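Local atomic coordinates of protein yxeP (Bacillus subtilis, PDB entry 1YSJ), a protein that probably deacetylates N-acetylcysteine to cysteine and acetate, as a dinuclear metal-dependent M20-family hydrolase in the breakdown of S-(2-succino)cysteine. Residues A[198-203]-A[360-365]. The protein carries 1 engineered substitution. Residues are numbered along the deposited sequence; the frame is centred on the assembly and turned at random.
Sequences PLMASV and GFFVWM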
# COMPACT_ATOMS: atom_id res chain seq x y z
N PRO A 198 5.59 28.06 22.30
CA PRO A 198 4.89 27.05 21.50
C PRO A 198 3.53 26.65 22.07
O PRO A 198 3.43 26.23 23.23
CB PRO A 198 5.84 25.84 21.54
CG PRO A 198 7.16 26.40 21.96
CD PRO A 198 6.84 27.53 22.87
N LEU A 199 2.49 26.79 21.25
CA LEU A 199 1.13 26.44 21.64
C LEU A 199 0.60 25.26 20.82
O LEU A 199 -0.03 24.35 21.35
CB LEU A 199 0.19 27.65 21.49
CG LEU A 199 -1.29 27.47 21.85
CD1 LEU A 199 -1.47 27.22 23.34
CD2 LEU A 199 -2.10 28.67 21.42
N MSE A 200 0.86 25.31 19.51
CA MSE A 200 0.37 24.29 18.59
C MSE A 200 1.50 23.78 17.72
O MSE A 200 2.40 24.54 17.36
CB MSE A 200 -0.76 24.84 17.71
CG MSE A 200 -1.91 25.43 18.50
SE MSE A 200 -3.38 25.98 17.38
CE MSE A 200 -4.08 24.20 16.90
N ALA A 201 1.46 22.50 17.40
CA ALA A 201 2.56 21.82 16.73
C ALA A 201 2.78 22.29 15.29
O ALA A 201 1.85 22.74 14.62
CB ALA A 201 2.34 20.31 16.77
N SER A 202 4.02 22.19 14.84
CA SER A 202 4.35 22.30 13.43
C SER A 202 3.83 21.05 12.74
O SER A 202 3.76 19.98 13.35
CB SER A 202 5.86 22.42 13.25
OG SER A 202 6.53 21.29 13.77
N VAL A 203 3.44 21.17 11.48
CA VAL A 203 3.02 20.01 10.71
C VAL A 203 3.82 19.97 9.43
O VAL A 203 3.93 20.97 8.72
CB VAL A 203 1.49 20.00 10.40
CG1 VAL A 203 1.10 18.70 9.71
CG2 VAL A 203 0.66 20.19 11.67
N GLY A 360 3.26 37.90 17.44
CA GLY A 360 1.85 37.53 17.56
C GLY A 360 1.48 36.80 18.84
O GLY A 360 2.35 36.26 19.53
N PHE A 361 0.19 36.80 19.15
CA PHE A 361 -0.34 36.06 20.29
C PHE A 361 -1.67 35.38 19.96
O PHE A 361 -2.61 36.01 19.48
CB PHE A 361 -0.49 36.97 21.50
CG PHE A 361 -0.25 36.28 22.81
CD1 PHE A 361 1.03 36.20 23.35
CD2 PHE A 361 -1.31 35.71 23.51
CE1 PHE A 361 1.26 35.56 24.56
CE2 PHE A 361 -1.09 35.06 24.73
CZ PHE A 361 0.20 34.98 25.25
N PHE A 362 -1.74 34.08 20.24
CA PHE A 362 -2.91 33.26 19.95
C PHE A 362 -3.42 32.64 21.25
O PHE A 362 -2.65 32.00 21.98
CB PHE A 362 -2.51 32.18 18.95
CG PHE A 362 -3.68 31.48 18.30
CD1 PHE A 362 -4.36 32.08 17.24
CD2 PHE A 362 -4.06 30.21 18.70
CE1 PHE A 362 -5.42 31.43 16.61
CE2 PHE A 362 -5.12 29.54 18.08
CZ PHE A 362 -5.80 30.15 17.04
N VAL A 363 -4.70 32.83 21.55
CA VAL A 363 -5.26 32.34 22.81
C VAL A 363 -6.37 31.30 22.64
O VAL A 363 -7.04 31.25 21.60
CB VAL A 363 -5.78 33.50 23.70
CG1 VAL A 363 -4.65 34.42 24.11
CG2 VAL A 363 -6.90 34.28 23.00
N TRP A 364 -6.57 30.48 23.68
CA TRP A 364 -7.74 29.61 23.76
C TRP A 364 -8.92 30.41 24.30
O TRP A 364 -8.79 31.11 25.30
CB TRP A 364 -7.50 28.41 24.69
CG TRP A 364 -6.41 27.43 24.31
CD1 TRP A 364 -5.56 26.79 25.17
CD2 TRP A 364 -6.08 26.95 22.99
NE1 TRP A 364 -4.72 25.95 24.47
CE2 TRP A 364 -5.01 26.04 23.14
CE3 TRP A 364 -6.57 27.21 21.70
CZ2 TRP A 364 -4.43 25.37 22.05
CZ3 TRP A 364 -5.99 26.56 20.62
CH2 TRP A 364 -4.93 25.65 20.80
N MSE A 365 -10.07 30.30 23.63
CA MSE A 365 -11.30 30.88 24.14
C MSE A 365 -12.20 29.77 24.69
O MSE A 365 -12.69 28.94 23.93
CB MSE A 365 -12.02 31.66 23.02
CG MSE A 365 -13.22 32.50 23.48
SE MSE A 365 -12.83 33.85 24.85
CE MSE A 365 -11.36 34.85 23.95
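Leu-199 pushes its branched end into the angle between the rings of Phe-362 and Trp-364. Its CD2 lies over one face of the indole in a CH-pi contact, 4.2 Å from the centroid of the Trp-364 six-membered ring and 14° off the ring normal. The same methyl meets Phe-362 at the ring edge, near the ring plane, with Leu-199 CD2 3.7 Å from Phe-362 CD2. Leu-199 CD1 reaches the nitrogen-bearing side of the indole, 3.7 Å from Trp-364 NE1. CG of Leu-199 stands anti to the backbone N (chi1 180°), which carries both methyls across to the other strand. Selenomethionine Met-200 adds Met-aromatic contacts to both rings, each oblique: its SE is 3.8 Å from Trp-364 CH2 and 4.0 Å from Phe-362 CE2.

A hydrogen bond from Trp-364 NE1 to the carbonyl oxygen of Glu-343 and a cation-pi contact with Lys-184 hold the indole in place. An alanine in place of Trp-364 would probably leave Leu-199 without the aromatic face it packs on and the Glu-343 carbonyl without its donor. Phe-362 and Trp-364 both touch His-182, a nickel ligand, which places the aromatic side of this buried cluster one shell behind the metal site.

The axes of segments 198-200 and 360-365 come within 9.0 Å at 53°. Strand 360-366 lies between 175-184 and 191-194 in the mixed sheet of the metal-binding domain, whereas 197-211, flanked by 270-278 and 306-320, leads into the four-stranded antiparallel sheet of the smaller domain, probably the dimerisation domain as in M20 relatives; the cluster thus packs at the junction of the two.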